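Local coordinates for protein ykuJ (Bacillus subtilis, PDB 2FFG) that is of unknown function, a small alpha+beta protein of the DUF1797 family whose assembly holds two copies of the chain, at residues M5-R10 against M69-I74; Q26-F29 against E34-C37; K40-E43 against F48-T51. All coordinates share one frame; numbering follows the deposited sequence.

Interaction 1 (M5-R10 against M69-I74); sequences MGIITR and MVSIEI
I7 and I8 of one helix straddle S71 of the other, and these three side chains, with a more distant touch from I74, make up the contact. The segment axes approach to 9.4 Å at 132°, so the helices run in roughly opposed directions, and the nearest backbones belong to I8 and S71, their CA atoms 5.9 Å apart. The backbone carbonyl of M5, a selenomethionine, takes the N-H of T9 and also its hydroxyl, which lies above the carbonyl plane. I7 aims its CB at the other helix. Its chi1 of -65° puts CG1 beside the backbone N and CG2 anti to it, and CG2 does the touching: it lies 4.0 Å from S71 OG, and the same I7 CG2 comes within 4.4 Å of I74 CB. I7 and I74 both touch F29 on strand 25-31, which places this helix pair against the sheet. I8 lays its CG1 against the serine, with I8 CG1 3.5 Å from S71 OG and 3.8 Å from S71 CB. T9 turns its CB away from this interface and packs on T9 of the second subunit. R10 NH1 donates to G6 O at 2.8 Å, the acceptor lying in the guanidinium plane, while R10 NE forms a salt bridge with E16 of the second subunit. No hydrogen bond links the two segments, and the one polar group in the middle, S71 OG, is spent within its own helix on I67 O. The serine therefore meets the two isoleucines without a polar bond: within these segments the pairing is by van der Waals contact alone, and the buried surface is small, 162 Å², which implies a light, non-directional contact.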
loop_
_atom_site.group_PDB
_atom_site.type_symbol
_atom_site.label_atom_id
_atom_site.label_comp_id
_atom_site.label_asym_id
_atom_site.label_seq_id
_atom_site.Cartn_x
_atom_site.Cartn_y
_atom_site.Cartn_z
HETATM N N MSE A 5 -4.189 10.423 -9.754
HETATM C CA MSE A 5 -3.429 9.321 -10.343
HETATM C C MSE A 5 -3.059 8.335 -9.228
HETATM O O MSE A 5 -3.275 7.127 -9.348
HETATM C CB MSE A 5 -2.153 9.869 -11.017
HETATM C CG MSE A 5 -1.164 8.810 -11.557
HETATM SE SE MSE A 5 0.486 9.529 -12.416
HETATM C CE MSE A 5 1.613 9.717 -10.836
ATOM N N GLY A 6 -2.529 8.879 -8.136
ATOM C CA GLY A 6 -2.115 8.064 -7.009
ATOM C C GLY A 6 -3.211 7.268 -6.332
ATOM O O GLY A 6 -2.945 6.196 -5.792
ATOM N N ILE A 7 -4.435 7.787 -6.349
ATOM C CA ILE A 7 -5.573 7.101 -5.730
ATOM C C ILE A 7 -6.051 5.932 -6.587
ATOM O O ILE A 7 -6.457 4.890 -6.078
ATOM C CB ILE A 7 -6.776 8.052 -5.551
ATOM C CG1 ILE A 7 -6.426 9.167 -4.565
ATOM C CG2 ILE A 7 -8.013 7.257 -5.117
ATOM C CD1 ILE A 7 -5.969 8.782 -3.160
ATOM N N ILE A 8 -6.024 6.136 -7.895
ATOM C CA ILE A 8 -6.458 5.121 -8.833
ATOM C C ILE A 8 -5.482 3.957 -8.827
ATOM O O ILE A 8 -5.884 2.801 -8.852
ATOM C CB ILE A 8 -6.552 5.712 -10.252
ATOM C CG1 ILE A 8 -7.595 6.837 -10.268
ATOM C CG2 ILE A 8 -6.885 4.609 -11.252
ATOM C CD1 ILE A 8 -7.571 7.717 -11.516
ATOM N N THR A 9 -4.195 4.270 -8.792
ATOM C CA THR A 9 -3.181 3.233 -8.773
ATOM C C THR A 9 -3.420 2.344 -7.557
ATOM O O THR A 9 -3.521 1.119 -7.672
ATOM C CB THR A 9 -1.764 3.830 -8.687
ATOM O OG1 THR A 9 -1.559 4.734 -9.778
ATOM C CG2 THR A 9 -0.722 2.721 -8.775
ATOM N N ARG A 10 -3.539 2.977 -6.398
ATOM C CA ARG A 10 -3.758 2.251 -5.161
ATOM C C ARG A 10 -5.007 1.367 -5.194
ATOM O O ARG A 10 -5.029 0.282 -4.607
ATOM C CB ARG A 10 -3.830 3.239 -3.997
ATOM C CG ARG A 10 -2.493 3.898 -3.667
ATOM C CD ARG A 10 -2.674 5.024 -2.650
ATOM N NE ARG A 10 -1.404 5.542 -2.144
ATOM C CZ ARG A 10 -0.551 6.282 -2.845
ATOM N NH1 ARG A 10 -0.817 6.610 -4.099
ATOM N NH2 ARG A 10 0.578 6.693 -2.286
HETATM N N MSE A 69 -15.059 6.161 -10.563
HETATM C CA MSE A 69 -16.051 6.870 -9.783
HETATM C C MSE A 69 -15.814 6.851 -8.277
HETATM O O MSE A 69 -16.157 7.807 -7.587
HETATM C CB MSE A 69 -17.424 6.325 -10.122
HETATM C CG MSE A 69 -17.797 6.649 -11.550
HETATM SE SE MSE A 69 -19.449 5.880 -12.089
HETATM C CE MSE A 69 -20.629 6.971 -11.002
ATOM N N VAL A 70 -15.242 5.773 -7.760
ATOM C CA VAL A 70 -14.968 5.714 -6.339
ATOM C C VAL A 70 -13.735 6.584 -6.080
ATOM O O VAL A 70 -13.642 7.264 -5.067
ATOM C CB VAL A 70 -14.733 4.260 -5.872
ATOM C CG1 VAL A 70 -13.534 3.655 -6.595
ATOM C CG2 VAL A 70 -14.546 4.230 -4.359
ATOM N N SER A 71 -12.804 6.586 -7.030
ATOM C CA SER A 71 -11.597 7.390 -6.923
ATOM C C SER A 71 -11.926 8.876 -6.835
ATOM O O SER A 71 -11.317 9.619 -6.069
ATOM C CB SER A 71 -10.695 7.150 -8.130
ATOM O OG SER A 71 -10.149 5.837 -8.131
ATOM N N ILE A 72 -12.894 9.302 -7.638
ATOM C CA ILE A 72 -13.319 10.692 -7.681
ATOM C C ILE A 72 -13.908 11.112 -6.344
ATOM O O ILE A 72 -13.602 12.180 -5.808
ATOM C CB ILE A 72 -14.361 10.880 -8.801
ATOM C CG1 ILE A 72 -13.661 10.739 -10.151
ATOM C CG2 ILE A 72 -15.070 12.218 -8.664
ATOM C CD1 ILE A 72 -14.596 10.562 -11.346
ATOM N N GLU A 73 -14.765 10.251 -5.818
ATOM C CA GLU A 73 -15.421 10.486 -4.547
ATOM C C GLU A 73 -14.361 10.610 -3.456
ATOM O O GLU A 73 -14.419 11.512 -2.613
ATOM C CB GLU A 73 -16.359 9.314 -4.253
ATOM C CG GLU A 73 -17.194 9.445 -2.993
ATOM C CD GLU A 73 -18.339 10.423 -3.148
ATOM O OE1 GLU A 73 -18.898 10.521 -4.263
ATOM O OE2 GLU A 73 -18.691 11.076 -2.142
ATOM N N ILE A 74 -13.387 9.704 -3.471
ATOM C CA ILE A 74 -12.330 9.749 -2.472
ATOM C C ILE A 74 -11.572 11.066 -2.588
ATOM O O ILE A 74 -11.322 11.744 -1.592
ATOM C CB ILE A 74 -11.341 8.587 -2.626
ATOM C CG1 ILE A 74 -12.056 7.255 -2.385
ATOM C CG2 ILE A 74 -10.217 8.733 -1.608
ATOM C CD1 ILE A 74 -13.579 7.138 -2.566
#

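Interaction 2 (Q26-F29 against E34-C37); sequences QRYF and EKIC
K35 reaches across to Y28 and runs over one face of its ring. From CB the chain starts with CG anti to its own carbonyl carbon, and K35 CG arrives 3.9 Å from Y28 CD1. The next carbon moves out along the ring, K35 CD lying 3.7 Å from Y28 CE1. K35 CE then stands over the ring centre, 3.7 Å from the centroid of Y28 and 5° off the normal, a CH-pi contact. At chi4 (60°) the chain bends, yet K35 NZ remains above the same face at 4.9 Å from the Y28 centroid, a cation-pi arrangement; the ammonium also has a weak hydrogen bond to A20 O of the second subunit. Beside this pair the strands of the hairpin 25-31 and 34-42 are joined through a classic beta bulge, in which I36 and C37 both face F29. The evidence is the double use of F29 O: it accepts from I36 N at 3.0 Å and from C37 N at 3.3 Å, each donor in the carbonyl plane. The return bond, F29 N to C37 O at 2.8 Å, is shorter and completes the antiparallel hydrogen-bonded pair of F29 with C37. The short segments meet at 115°, well away from antiparallel. On the face bearing F29 and C37, the cysteine sulfur lies obliquely to the phenylalanine ring, and C37 SG is 3.9 Å from F29 CB. F29 also touches L11 of helix 3-21, and C37 touches I74 of helix 67-79. R27, from the same strand as F29, forms a salt bridge through NH2 with E16 of the second subunit.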
loop_
_atom_site.group_PDB
_atom_site.type_symbol
_atom_site.label_atom_id
_atom_site.label_comp_id
_atom_site.label_asym_id
_atom_site.label_seq_id
_atom_site.Cartn_x
_atom_site.Cartn_y
_atom_site.Cartn_z
ATOM N N GLN A 26 -9.071 -4.275 2.033
ATOM C CA GLN A 26 -9.372 -2.872 2.261
ATOM C C GLN A 26 -8.146 -2.039 2.615
ATOM O O GLN A 26 -7.120 -2.573 3.015
ATOM C CB GLN A 26 -10.382 -2.767 3.396
ATOM C CG GLN A 26 -9.919 -3.501 4.634
ATOM C CD GLN A 26 -10.807 -3.261 5.828
ATOM O OE1 GLN A 26 -10.979 -2.122 6.263
ATOM N NE2 GLN A 26 -11.375 -4.334 6.375
ATOM N N ARG A 27 -8.267 -0.723 2.454
ATOM C CA ARG A 27 -7.199 0.202 2.812
ATOM C C ARG A 27 -7.787 1.563 3.195
ATOM O O ARG A 27 -8.952 1.862 2.911
ATOM C CB ARG A 27 -6.175 0.352 1.681
ATOM C CG ARG A 27 -6.621 1.149 0.474
ATOM C CD ARG A 27 -5.632 0.965 -0.660
ATOM N NE ARG A 27 -4.337 1.609 -0.422
ATOM C CZ ARG A 27 -3.216 1.322 -1.094
ATOM N NH1 ARG A 27 -3.217 0.392 -2.050
ATOM N NH2 ARG A 27 -2.089 1.973 -0.818
ATOM N N TYR A 28 -6.972 2.372 3.862
ATOM C CA TYR A 28 -7.389 3.687 4.315
ATOM C C TYR A 28 -6.760 4.770 3.472
ATOM O O TYR A 28 -5.755 4.565 2.803
ATOM C CB TYR A 28 -6.944 3.930 5.758
ATOM C CG TYR A 28 -7.614 3.062 6.777
ATOM C CD1 TYR A 28 -8.877 3.382 7.267
ATOM C CD2 TYR A 28 -6.997 1.904 7.248
ATOM C CE1 TYR A 28 -9.518 2.570 8.205
ATOM C CE2 TYR A 28 -7.631 1.076 8.194
ATOM C CZ TYR A 28 -8.891 1.419 8.664
ATOM O OH TYR A 28 -9.526 0.620 9.589
ATOM N N PHE A 29 -7.382 5.934 3.510
ATOM C CA PHE A 29 -6.863 7.097 2.832
ATOM C C PHE A 29 -6.925 8.116 3.934
ATOM O O PHE A 29 -7.998 8.411 4.456
ATOM C CB PHE A 29 -7.745 7.523 1.662
ATOM C CG PHE A 29 -7.624 6.630 0.475
ATOM C CD1 PHE A 29 -8.330 5.434 0.414
ATOM C CD2 PHE A 29 -6.753 6.951 -0.558
ATOM C CE1 PHE A 29 -8.168 4.567 -0.662
ATOM C CE2 PHE A 29 -6.578 6.093 -1.639
ATOM C CZ PHE A 29 -7.285 4.900 -1.693
ATOM N N GLU A 34 -4.645 11.454 9.774
ATOM C CA GLU A 34 -6.003 11.103 10.177
ATOM C C GLU A 34 -6.785 10.333 9.105
ATOM O O GLU A 34 -6.847 10.741 7.948
ATOM C CB GLU A 34 -6.765 12.376 10.551
ATOM C CG GLU A 34 -8.205 12.157 10.953
ATOM C CD GLU A 34 -8.954 13.464 11.126
ATOM O OE1 GLU A 34 -8.786 14.355 10.263
ATOM O OE2 GLU A 34 -9.712 13.597 12.113
ATOM N N LYS A 35 -7.390 9.222 9.508
ATOM C CA LYS A 35 -8.176 8.407 8.592
ATOM C C LYS A 35 -9.431 9.154 8.152
ATOM O O LYS A 35 -10.288 9.467 8.968
ATOM C CB LYS A 35 -8.582 7.088 9.259
ATOM C CG LYS A 35 -7.431 6.138 9.551
ATOM C CD LYS A 35 -7.883 5.031 10.487
ATOM C CE LYS A 35 -6.823 3.947 10.649
ATOM N NZ LYS A 35 -5.547 4.474 11.206
ATOM N N ILE A 36 -9.531 9.433 6.856
ATOM C CA ILE A 36 -10.687 10.121 6.311
ATOM C C ILE A 36 -11.692 9.089 5.825
ATOM O O ILE A 36 -12.894 9.236 6.048
ATOM C CB ILE A 36 -10.308 11.028 5.131
ATOM C CG1 ILE A 36 -9.297 12.074 5.590
ATOM C CG2 ILE A 36 -11.551 11.700 4.573
ATOM C CD1 ILE A 36 -9.733 13.059 6.713
ATOM N N CYS A 37 -11.189 8.050 5.164
ATOM C CA CYS A 37 -12.033 6.980 4.645
ATOM C C CYS A 37 -11.262 5.683 4.339
ATOM O O CYS A 37 -10.034 5.660 4.278
ATOM C CB CYS A 37 -12.755 7.455 3.373
ATOM S SG CYS A 37 -11.664 7.778 1.952
#

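Interaction 3 (K40-E43 against F48-T51); sequences KYFE and FELT
Y41 drives an edge of its ring into the face of F48, and this aromatic pair is the close-packed half of the contact. Y41 CD1 stands over the centre of the F48 ring, 3.6 Å above its plane; the centroids of Y41 and F48 are 4.9 Å apart, and the planes meet at 54°, so the edge-to-face pair is tilted well short of perpendicular. The rings reach this pairing with CG of Y41 anti to the backbone N (chi1 180°) and CG of F48 anti to its carbonyl carbon. The two residues form a non-hydrogen-bonded antiparallel pair, and next to it K40 and E49 are the hydrogen-bonded one: K40 N donates to E49 O at 2.9 Å, and E49 N to K40 O at 2.7 Å.

The other face, carrying K40 and E49, is looser and partly exposed. F42 offers its ring edge to the glutamate, F42 CE1 lying 3.6 Å from E49 CB, with ring and carboxylate planes 81° apart. K40 and E49 carry opposite charges without meeting, K40 NZ being 5.8 Å from E49 OE1, probably a weak attraction at most.

Within the fold this is the hairpin of strands 34-42 and 47-54, the central two of the four-stranded antiparallel sheet. Y41 packs on L14, Q15 and A18 of helix 3-21, whereas F48 lies on I67 and V70 of helix 67-79; strand 25-31 flanks one side and strand 57-64 the other.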
loop_
_atom_site.group_PDB
_atom_site.type_symbol
_atom_site.label_atom_id
_atom_site.label_comp_id
_atom_site.label_asym_id
_atom_site.label_seq_id
_atom_site.Cartn_x
_atom_site.Cartn_y
_atom_site.Cartn_z
ATOM N N LYS A 40 -13.078 -0.930 0.561
ATOM C CA LYS A 40 -12.990 -2.378 0.557
ATOM C C LYS A 40 -13.439 -2.883 -0.812
ATOM O O LYS A 40 -14.457 -2.435 -1.357
ATOM C CB LYS A 40 -13.878 -2.948 1.658
ATOM C CG LYS A 40 -13.699 -4.424 1.921
ATOM C CD LYS A 40 -14.418 -4.822 3.206
ATOM C CE LYS A 40 -14.148 -6.272 3.572
ATOM N NZ LYS A 40 -14.797 -6.650 4.856
ATOM N N TYR A 41 -12.662 -3.790 -1.385
ATOM C CA TYR A 41 -12.998 -4.345 -2.684
ATOM C C TYR A 41 -13.576 -5.740 -2.554
ATOM O O TYR A 41 -12.926 -6.631 -2.005
ATOM C CB TYR A 41 -11.766 -4.406 -3.590
ATOM C CG TYR A 41 -12.079 -4.982 -4.950
ATOM C CD1 TYR A 41 -12.832 -4.257 -5.869
ATOM C CD2 TYR A 41 -11.647 -6.256 -5.312
ATOM C CE1 TYR A 41 -13.151 -4.777 -7.121
ATOM C CE2 TYR A 41 -11.961 -6.797 -6.570
ATOM C CZ TYR A 41 -12.714 -6.046 -7.469
ATOM O OH TYR A 41 -13.020 -6.551 -8.713
ATOM N N PHE A 42 -14.797 -5.927 -3.050
ATOM C CA PHE A 42 -15.439 -7.237 -3.009
ATOM C C PHE A 42 -15.420 -7.834 -4.408
ATOM O O PHE A 42 -16.039 -7.291 -5.316
ATOM C CB PHE A 42 -16.889 -7.124 -2.537
ATOM C CG PHE A 42 -17.036 -6.606 -1.140
ATOM C CD1 PHE A 42 -16.937 -5.247 -0.869
ATOM C CD2 PHE A 42 -17.259 -7.481 -0.086
ATOM C CE1 PHE A 42 -17.057 -4.769 0.436
ATOM C CE2 PHE A 42 -17.381 -7.012 1.222
ATOM C CZ PHE A 42 -17.279 -5.657 1.482
ATOM N N GLU A 43 -14.706 -8.941 -4.591
ATOM C CA GLU A 43 -14.652 -9.582 -5.905
ATOM C C GLU A 43 -15.886 -10.448 -6.099
ATOM O O GLU A 43 -15.884 -11.392 -6.888
ATOM C CB GLU A 43 -13.396 -10.432 -6.051
ATOM C CG GLU A 43 -13.388 -11.680 -5.206
ATOM C CD GLU A 43 -12.038 -11.914 -4.577
ATOM O OE1 GLU A 43 -11.615 -11.070 -3.757
ATOM O OE2 GLU A 43 -11.400 -12.932 -4.906
ATOM N N PHE A 48 -16.507 -1.667 -5.218
ATOM C CA PHE A 48 -15.806 -1.064 -4.107
ATOM C C PHE A 48 -16.831 -0.551 -3.117
ATOM O O PHE A 48 -17.901 -0.077 -3.502
ATOM C CB PHE A 48 -14.957 0.109 -4.581
ATOM C CG PHE A 48 -13.880 -0.273 -5.549
ATOM C CD1 PHE A 48 -14.183 -0.566 -6.872
ATOM C CD2 PHE A 48 -12.557 -0.354 -5.135
ATOM C CE1 PHE A 48 -13.185 -0.933 -7.769
ATOM C CE2 PHE A 48 -11.552 -0.720 -6.023
ATOM C CZ PHE A 48 -11.863 -1.011 -7.336
ATOM N N GLU A 49 -16.515 -0.677 -1.838
ATOM C CA GLU A 49 -17.390 -0.170 -0.797
ATOM C C GLU A 49 -16.604 0.910 -0.060
ATOM O O GLU A 49 -15.574 0.640 0.555
ATOM C CB GLU A 49 -17.788 -1.275 0.171
ATOM C CG GLU A 49 -18.744 -0.794 1.246
ATOM C CD GLU A 49 -19.007 -1.844 2.301
ATOM O OE1 GLU A 49 -18.045 -2.253 2.988
ATOM O OE2 GLU A 49 -20.174 -2.258 2.443
ATOM N N LEU A 50 -17.078 2.141 -0.155
ATOM C CA LEU A 50 -16.413 3.248 0.505
ATOM C C LEU A 50 -17.072 3.574 1.847
ATOM O O LEU A 50 -18.283 3.758 1.933
ATOM C CB LEU A 50 -16.446 4.476 -0.395
ATOM C CG LEU A 50 -15.761 5.736 0.136
ATOM C CD1 LEU A 50 -14.251 5.618 0.005
ATOM C CD2 LEU A 50 -16.258 6.936 -0.646
ATOM N N THR A 51 -16.252 3.627 2.887
ATOM C CA THR A 51 -16.706 3.947 4.231
ATOM C C THR A 51 -16.138 5.318 4.601
ATOM O O THR A 51 -14.924 5.528 4.565
ATOM C CB THR A 51 -16.228 2.872 5.221
ATOM O OG1 THR A 51 -16.830 1.620 4.870
ATOM C CG2 THR A 51 -16.619 3.229 6.638
#

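In the fold
The three contacts sit around one hydrophobic core, their centres about 12 to 13 Å apart. Interaction 1 joins the two helices near the ends of the chain, and interactions 2 and 3 are nested in the chain loop it closes. I74 joins interactions 1 and 2: its CG2 lies 3.9 Å from F29 CG and 4.0 Å from C37 SG. E73 joins interaction 1 to interaction 3, with E73 CG 3.6 Å from L50 CD2. The two hairpin contacts share strand 34-42, and C37 SG is 3.9 Å from L50 CD1 between them. Interactions 1 and 2 touch the second subunit, where E16 pairs with both R10 and R27; interaction 3 does not.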